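Local coordinates for polysaccharide deacetylase-like protein (Bacillus anthracis, PDB 4V33) that binds zinc and is a putative polysaccharide deacetylase, required for osmotic stability and cell-shape maintenance and probably acting on cell-wall polysaccharide, at residues Met174-Leu177 with Lys178-Tyr182; Val311-Thr314 with Lys315-Tyr318; Ile330-Glu334 with Pro335-Leu339. All coordinates share one frame; numbering follows the deposited sequence.

Contacts 1 and 2 are helix ends, each part buried and part exposed, whereas contact 3 is a loop on the surface. Contact 1 closes helix 167-179 on the opposite side of the chain's centre from the other two, its centre about 34 Å from that of contact 2. Contacts 2 and 3 touch: Lys-315 NZ lies 2.9 Å from Asp-336 OD1 in a salt bridge, and Leu-339 packs on Lys-315. The chemistry follows the setting. Contact 1 combines a helix-end bond across a glycine with aromatic packing, contact 2 sets a carboxylate between lysines, and contact 3 uses a carboxylate to bind backbone N-H groups.

Contact 1 of 3, residues Met174-Leu177 with Lys178-Tyr182; sequences MKYL and KDNGY. With ACT (acetate ion), chain E.
Leu-177 and Tyr-182 meet at the C-terminal end of helix 167-179, which resembles a Schellman motif, with the 6→1 bond and a positive-phi glycine, Gly-181, but without the 5→2 bond. The 6→1 bond runs from Tyr-182 N to Leu-177 O, is 3.2 Å long and spans the reversal; a weak bond from Asn-180 N reaches the same oxygen. The side chains of Leu-177 and Tyr-182 cross at about a right angle. Leu-177 CD2 sits over one face of the Tyr-182 ring, 3.9 Å from its centroid and offset toward the rim, which makes a CH-pi contact.

Asn-180 turns back over the helix end. Its ND2 donates to Tyr-176 O at 2.9 Å, almost straight (166°) and with the acceptor in the amide plane. The same nitrogen lies 3.2 Å above the plane of the Tyr-176 ring, over its centre, with the amide and ring planes 29° apart, so the amide lies roughly flat over the ring. The ring can lie beneath the amide because Tyr-176 CG stands anti to the backbone N (chi1 -179°). In the fold, the helix is one of those lining the parallel sheet of the deacetylase domain: Leu-177 touches Ile-200 and Val-202 of strand 199-206 on one hand and Phe-355 and Ile-359 of helix 352-359 on the other.

The two tyrosine hydroxyls converge on one oxygen of an acetate ion, probably from the crystallisation liquor: Tyr-176 OH donates to acetate O at 2.7 Å, Tyr-182 OH at 2.5 Å. Lys-198 NZ binds the acetate as well. On the exposed flank Lys-175, bent only at its last torsion, brings NZ to Asp-179 OD2 at 2.8 Å, a salt bridge on the syn lone pair.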
loop_
_atom_site.group_PDB
_atom_site.type_symbol
_atom_site.label_atom_id
_atom_site.label_comp_id
_atom_site.label_asym_id
_atom_site.label_seq_id
_atom_site.Cartn_x
_atom_site.Cartn_y
_atom_site.Cartn_z
ATOM N N MET A 174 14.914 -3.378 -7.077
ATOM C CA MET A 174 13.789 -2.856 -7.845
ATOM C C MET A 174 13.486 -3.735 -9.058
ATOM O O MET A 174 12.322 -3.924 -9.425
ATOM C CB MET A 174 14.039 -1.411 -8.259
ATOM C CG MET A 174 14.164 -0.449 -7.090
ATOM S SD MET A 174 12.683 -0.312 -6.038
ATOM C CE MET A 174 13.132 -1.363 -4.658
ATOM N N LYS A 175 14.528 -4.288 -9.670
ATOM C CA LYS A 175 14.329 -5.183 -10.806
ATOM C C LYS A 175 13.590 -6.437 -10.358
ATOM O O LYS A 175 12.777 -6.992 -11.110
ATOM C CB LYS A 175 15.671 -5.556 -11.453
ATOM C CG LYS A 175 15.537 -6.425 -12.693
ATOM C CD LYS A 175 16.890 -6.677 -13.331
ATOM C CE LYS A 175 16.766 -7.401 -14.672
ATOM N NZ LYS A 175 16.297 -8.807 -14.528
ATOM N N TYR A 176 13.865 -6.886 -9.136
ATOM C CA TYR A 176 13.121 -8.016 -8.585
ATOM C C TYR A 176 11.626 -7.685 -8.510
ATOM O O TYR A 176 10.784 -8.507 -8.880
ATOM C CB TYR A 176 13.668 -8.451 -7.216
ATOM C CG TYR A 176 12.920 -9.642 -6.651
ATOM C CD1 TYR A 176 11.783 -9.461 -5.879
ATOM C CD2 TYR A 176 13.332 -10.941 -6.918
ATOM C CE1 TYR A 176 11.072 -10.541 -5.382
ATOM C CE2 TYR A 176 12.626 -12.030 -6.420
ATOM C CZ TYR A 176 11.501 -11.816 -5.649
ATOM O OH TYR A 176 10.789 -12.890 -5.152
ATOM N N LEU A 177 11.297 -6.484 -8.046
ATOM C CA LEU A 177 9.898 -6.068 -7.991
ATOM C C LEU A 177 9.283 -6.057 -9.395
ATOM O O LEU A 177 8.147 -6.521 -9.606
ATOM C CB LEU A 177 9.779 -4.690 -7.338
ATOM C CG LEU A 177 10.289 -4.604 -5.901
ATOM C CD1 LEU A 177 10.026 -3.210 -5.336
ATOM C CD2 LEU A 177 9.613 -5.660 -5.044
ATOM N N LYS A 178 10.033 -5.519 -10.352
ATOM C CA LYS A 178 9.580 -5.420 -11.739
ATOM C C LYS A 178 9.329 -6.789 -12.342
ATOM O O LYS A 178 8.316 -7.003 -13.012
ATOM C CB LYS A 178 10.614 -4.670 -12.586
ATOM C CG LYS A 178 10.258 -4.524 -14.062
ATOM C CD LYS A 178 11.292 -3.670 -14.787
ATOM C CE LYS A 178 10.943 -3.525 -16.268
ATOM N NZ LYS A 178 11.899 -2.628 -16.983
ATOM N N ASP A 179 10.251 -7.719 -12.099
ATOM C CA ASP A 179 10.170 -9.050 -12.681
ATOM C C ASP A 179 9.145 -9.972 -12.022
ATOM O O ASP A 179 8.798 -11.016 -12.585
ATOM C CB ASP A 179 11.543 -9.727 -12.640
ATOM C CG ASP A 179 12.538 -9.073 -13.563
ATOM O OD1 ASP A 179 12.111 -8.269 -14.418
ATOM O OD2 ASP A 179 13.743 -9.373 -13.435
ATOM N N ASN A 180 8.656 -9.595 -10.847
ATOM C CA ASN A 180 7.786 -10.489 -10.084
ATOM C C ASN A 180 6.385 -9.948 -9.856
ATOM O O ASN A 180 5.660 -10.444 -9.002
ATOM C CB ASN A 180 8.440 -10.896 -8.765
ATOM C CG ASN A 180 9.541 -11.908 -8.977
ATOM O OD1 ASN A 180 9.280 -13.110 -9.089
ATOM N ND2 ASN A 180 10.775 -11.428 -9.081
ATOM N N GLY A 181 6.024 -8.933 -10.628
ATOM C CA GLY A 181 4.647 -8.478 -10.689
ATOM C C GLY A 181 4.162 -7.681 -9.498
ATOM O O GLY A 181 2.963 -7.621 -9.245
ATOM N N TYR A 182 5.078 -7.070 -8.756
ATOM C CA TYR A 182 4.686 -6.192 -7.660
ATOM C C TYR A 182 4.091 -4.896 -8.197
ATOM O O TYR A 182 4.481 -4.419 -9.262
ATOM C CB TYR A 182 5.898 -5.895 -6.758
ATOM C CG TYR A 182 6.267 -7.060 -5.876
ATOM C CD1 TYR A 182 7.019 -8.122 -6.374
ATOM C CD2 TYR A 182 5.837 -7.120 -4.556
ATOM C CE1 TYR A 182 7.335 -9.204 -5.570
ATOM C CE2 TYR A 182 6.148 -8.197 -3.749
ATOM C CZ TYR A 182 6.902 -9.233 -4.262
ATOM O OH TYR A 182 7.217 -10.313 -3.466
HETATM C C ACT E . 7.297 -13.123 -5.160
HETATM O O ACT E . 8.144 -12.334 -4.692
HETATM O OXT ACT E . 6.105 -12.780 -5.019
HETATM C CH3 ACT E . 7.688 -14.399 -5.845
HETATM O O HOH W 1 6.048 -5.402 -11.273
#

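Contact 2 of 3, residues Val311-Thr314 with Lys315-Tyr318; sequences VAET and KKYY
Glu-313 and Lys-316 run side by side and point the same way at the end of helix 308-315. Lys-316 is extended beyond CG, whereas Glu-313 bends at its second torsion (chi2 -71°), and this bend brings Glu-313 OE1 to 2.9 Å from Lys-316 NZ. The salt bridge is not made in the carboxylate plane: the ammonium nitrogen stands 44° out of it. A water donates to Glu-313 OE1 at 2.6 Å and is also hydrogen-bonded to Tyr-317 OH, lying at the edge of that ring, while Lys-316 CB covers one ring face.

Thr-314 and Tyr-318 form the second pair, crossing obliquely with Thr-314 CG2 3.9 Å from Tyr-318 CD2. Between them the backbone closes: Thr-314 O accepts Tyr-318 N at 2.9 Å, nearly along the C=O axis, and Tyr-317 N at 3.0 Å from above the carbonyl plane. Two donors thus share one oxygen as the chain leaves the helix for strand 320-326. Tyr-318 packs on Val-299 of strand 298-300 and its OH bonds to Ser-263 OG; Thr-314 OG1 bonds to Val-310 O.

Glu-313 OE2 is claimed by Lys-309, which puts the buried carboxylate between two lysines with a water besides. Such surroundings would probably keep it ionised.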
loop_
_atom_site.group_PDB
_atom_site.type_symbol
_atom_site.label_atom_id
_atom_site.label_comp_id
_atom_site.label_asym_id
_atom_site.label_seq_id
_atom_site.Cartn_x
_atom_site.Cartn_y
_atom_site.Cartn_z
ATOM N N VAL A 311 1.467 9.690 18.797
ATOM C CA VAL A 311 0.415 9.293 17.859
ATOM C C VAL A 311 -0.728 10.302 17.873
ATOM O O VAL A 311 -1.213 10.714 16.819
ATOM C CB VAL A 311 -0.140 7.876 18.153
ATOM C CG1 VAL A 311 -1.357 7.579 17.275
ATOM C CG2 VAL A 311 0.924 6.827 17.910
ATOM N N ALA A 312 -1.152 10.709 19.063
ATOM C CA ALA A 312 -2.248 11.665 19.166
ATOM C C ALA A 312 -1.910 13.016 18.531
ATOM O O ALA A 312 -2.768 13.643 17.906
ATOM C CB ALA A 312 -2.672 11.838 20.603
ATOM N N GLU A 313 -0.664 13.466 18.689
ATOM C CA GLU A 313 -0.249 14.719 18.069
ATOM C C GLU A 313 -0.182 14.560 16.552
ATOM O O GLU A 313 -0.659 15.418 15.802
ATOM C CB GLU A 313 1.108 15.187 18.618
ATOM C CG GLU A 313 1.088 15.590 20.091
ATOM C CD GLU A 313 0.353 16.896 20.353
ATOM O OE1 GLU A 313 -0.039 17.584 19.387
ATOM O OE2 GLU A 313 0.168 17.240 21.541
ATOM N N THR A 314 0.394 13.445 16.110
ATOM C CA THR A 314 0.550 13.164 14.691
ATOM C C THR A 314 -0.806 13.087 13.987
ATOM O O THR A 314 -0.949 13.556 12.857
ATOM C CB THR A 314 1.357 11.868 14.500
ATOM O OG1 THR A 314 2.620 12.013 15.163
ATOM C CG2 THR A 314 1.610 11.572 13.019
ATOM N N LYS A 315 -1.800 12.531 14.680
ATOM C CA LYS A 315 -3.143 12.327 14.139
ATOM C C LYS A 315 -3.797 13.651 13.742
ATOM O O LYS A 315 -4.671 13.692 12.878
ATOM C CB LYS A 315 -4.018 11.628 15.189
ATOM C CG LYS A 315 -5.378 11.179 14.686
ATOM C CD LYS A 315 -6.078 10.296 15.705
ATOM C CE LYS A 315 -7.384 9.734 15.150
ATOM N NZ LYS A 315 -8.059 8.829 16.123
ATOM N N LYS A 316 -3.377 14.734 14.388
ATOM C CA LYS A 316 -3.926 16.050 14.079
ATOM C C LYS A 316 -3.584 16.508 12.661
ATOM O O LYS A 316 -4.316 17.313 12.068
ATOM C CB LYS A 316 -3.413 17.083 15.081
ATOM C CG LYS A 316 -3.832 16.821 16.516
ATOM C CD LYS A 316 -3.113 17.772 17.465
ATOM C CE LYS A 316 -3.467 17.464 18.911
ATOM N NZ LYS A 316 -2.776 18.389 19.856
ATOM N N TYR A 317 -2.482 15.991 12.120
ATOM C CA TYR A 317 -1.886 16.562 10.913
ATOM C C TYR A 317 -1.662 15.585 9.765
ATOM O O TYR A 317 -1.600 16.002 8.614
ATOM C CB TYR A 317 -0.551 17.232 11.261
ATOM C CG TYR A 317 -0.656 18.138 12.466
ATOM C CD1 TYR A 317 -1.516 19.230 12.456
ATOM C CD2 TYR A 317 0.078 17.891 13.618
ATOM C CE1 TYR A 317 -1.633 20.057 13.553
ATOM C CE2 TYR A 317 -0.028 18.721 14.723
ATOM C CZ TYR A 317 -0.893 19.801 14.683
ATOM O OH TYR A 317 -1.021 20.646 15.766
ATOM N N TYR A 318 -1.536 14.301 10.083
ATOM C CA TYR A 318 -1.198 13.289 9.080
ATOM C C TYR A 318 -2.198 12.145 9.092
ATOM O O TYR A 318 -2.720 11.787 10.145
ATOM C CB TYR A 318 0.205 12.728 9.336
ATOM C CG TYR A 318 1.304 13.758 9.229
ATOM C CD1 TYR A 318 1.839 14.098 7.989
ATOM C CD2 TYR A 318 1.794 14.402 10.361
ATOM C CE1 TYR A 318 2.836 15.037 7.874
ATOM C CE2 TYR A 318 2.796 15.347 10.261
ATOM C CZ TYR A 318 3.314 15.659 9.014
ATOM O OH TYR A 318 4.310 16.600 8.886
HETATM O O HOH W 2 0.242 19.761 18.018
#

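Contact 3 of 3, residues Ile330-Glu334 with Pro335-Leu339; sequences ITKGE and PDELL
Glu-337 reaches back across the loop and presents its carboxylate to the backbone N-H groups of Lys-332, Gly-333 and Glu-334. Lys-332 N donates to Glu-337 OE1 at 3.0 Å on the syn lone pair. Gly-333 N meets the other oxygen, Glu-337 OE2, at 2.9 Å from 37° above the carboxylate plane, and Glu-334 N adds a weak bond to OE1. This is an anion-binding nest: the backbone of Lys-332 is near right-handed helical, that of Gly-333 left-handed, and the curl turns successive N-H groups inward. Thr-331 CG2 touches Glu-337 OE2 at 3.5 Å, the two side chains crossing at about a right angle. A water 2.8 Å from Glu-337 OE1 is placed to donate to it and to Ile-330 O, at the start of the loop, though more acceptors lie around it than it has protons.

The carboxylate is aimed by Glu-337's own torsions and by the turn that carries it. Glu-337 places CG between its own N and carbonyl carbon (chi1 66°), the crowded position, and from there runs extended to the nest. Its backbone is fixed by a type II turn from Glu-334 to Glu-337, with Pro-335 and a positive-phi Asp-336 at the corners, closed by Glu-337 N to Glu-334 O at 3.1 Å. Glu-334 OE1 stands 4.6 Å from Glu-337 OE1, like charges that the N-H groups would partly offset.

Farther out, the short 3-10 turn 337-339 lies in the connection that leads from strand 320-326 to its parallel neighbour 341-345. Leu-338 is backbone-bonded to Ala-321 of the first strand, and Leu-339 packs on Val-311 of helix 308-315.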
loop_
_atom_site.group_PDB
_atom_site.type_symbol
_atom_site.label_atom_id
_atom_site.label_comp_id
_atom_site.label_asym_id
_atom_site.label_seq_id
_atom_site.Cartn_x
_atom_site.Cartn_y
_atom_site.Cartn_z
ATOM N N ILE A 330 -0.738 -5.135 7.732
ATOM C CA ILE A 330 -2.019 -5.644 7.247
ATOM C C ILE A 330 -3.126 -4.887 7.967
ATOM O O ILE A 330 -2.968 -4.474 9.126
ATOM C CB ILE A 330 -2.168 -7.180 7.417
ATOM C CG1 ILE A 330 -3.358 -7.701 6.598
ATOM C CG2 ILE A 330 -2.297 -7.556 8.883
ATOM C CD1 ILE A 330 -3.334 -9.198 6.372
ATOM N N THR A 331 -4.227 -4.663 7.262
ATOM C CA THR A 331 -5.358 -3.930 7.812
ATOM C C THR A 331 -6.121 -4.790 8.809
ATOM O O THR A 331 -6.737 -5.787 8.437
ATOM C CB THR A 331 -6.308 -3.467 6.686
ATOM O OG1 THR A 331 -5.573 -2.660 5.756
ATOM C CG2 THR A 331 -7.454 -2.652 7.253
ATOM N N LYS A 332 -6.067 -4.405 10.080
ATOM C CA LYS A 332 -6.748 -5.148 11.139
ATOM C C LYS A 332 -7.919 -4.379 11.725
ATOM O O LYS A 332 -8.702 -4.932 12.492
ATOM C CB LYS A 332 -5.764 -5.500 12.260
ATOM C CG LYS A 332 -4.574 -6.323 11.800
ATOM C CD LYS A 332 -3.691 -6.715 12.974
ATOM C CE LYS A 332 -2.447 -7.454 12.501
ATOM N NZ LYS A 332 -1.610 -7.934 13.638
ATOM N N GLY A 333 -8.028 -3.102 11.369
ATOM C CA GLY A 333 -9.063 -2.244 11.909
ATOM C C GLY A 333 -8.783 -1.833 13.342
ATOM O O GLY A 333 -9.693 -1.424 14.063
ATOM N N GLU A 334 -7.523 -1.942 13.754
ATOM C CA GLU A 334 -7.125 -1.563 15.105
ATOM C C GLU A 334 -6.993 -0.042 15.215
ATOM O O GLU A 334 -6.700 0.626 14.223
ATOM C CB GLU A 334 -5.823 -2.273 15.496
ATOM C CG GLU A 334 -6.028 -3.758 15.779
ATOM C CD GLU A 334 -4.734 -4.525 15.976
ATOM O OE1 GLU A 334 -3.649 -3.971 15.703
ATOM O OE2 GLU A 334 -4.809 -5.697 16.402
ATOM N N PRO A 335 -7.227 0.509 16.418
ATOM C CA PRO A 335 -7.194 1.961 16.621
ATOM C C PRO A 335 -5.906 2.623 16.145
ATOM O O PRO A 335 -4.804 2.212 16.538
ATOM C CB PRO A 335 -7.315 2.101 18.140
ATOM C CG PRO A 335 -8.082 0.903 18.555
ATOM C CD PRO A 335 -7.645 -0.206 17.639
ATOM N N ASP A 336 -6.055 3.643 15.300
ATOM C CA ASP A 336 -4.918 4.407 14.780
ATOM C C ASP A 336 -3.823 3.561 14.112
ATOM O O ASP A 336 -2.647 3.948 14.102
ATOM C CB ASP A 336 -4.302 5.258 15.900
ATOM C CG ASP A 336 -5.262 6.293 16.436
ATOM O OD1 ASP A 336 -6.101 6.785 15.653
ATOM O OD2 ASP A 336 -5.181 6.616 17.638
ATOM N N GLU A 337 -4.199 2.415 13.546
ATOM C CA GLU A 337 -3.186 1.513 13.001
ATOM C C GLU A 337 -2.393 2.133 11.853
ATOM O O GLU A 337 -1.233 1.788 11.638
ATOM C CB GLU A 337 -3.799 0.169 12.576
ATOM C CG GLU A 337 -4.766 0.238 11.401
ATOM C CD GLU A 337 -5.385 -1.109 11.074
ATOM O OE1 GLU A 337 -5.032 -2.111 11.737
ATOM O OE2 GLU A 337 -6.230 -1.162 10.154
ATOM N N LEU A 338 -3.002 3.061 11.122
ATOM C CA LEU A 338 -2.308 3.675 9.990
ATOM C C LEU A 338 -1.254 4.682 10.435
ATOM O O LEU A 338 -0.450 5.141 9.617
ATOM C CB LEU A 338 -3.298 4.344 9.032
ATOM C CG LEU A 338 -4.393 3.436 8.484
ATOM C CD1 LEU A 338 -5.392 4.260 7.683
ATOM C CD2 LEU A 338 -3.772 2.350 7.629
ATOM N N LEU A 339 -1.270 5.019 11.726
ATOM C CA LEU A 339 -0.286 5.918 12.326
ATOM C C LEU A 339 0.780 5.132 13.089
ATOM O O LEU A 339 1.578 5.711 13.829
ATOM C CB LEU A 339 -0.980 6.899 13.284
ATOM C CG LEU A 339 -2.049 7.785 12.632
ATOM C CD1 LEU A 339 -2.791 8.614 13.665
ATOM C CD2 LEU A 339 -1.428 8.690 11.576
HETATM O O HOH W 3 -2.388 -3.062 11.578
#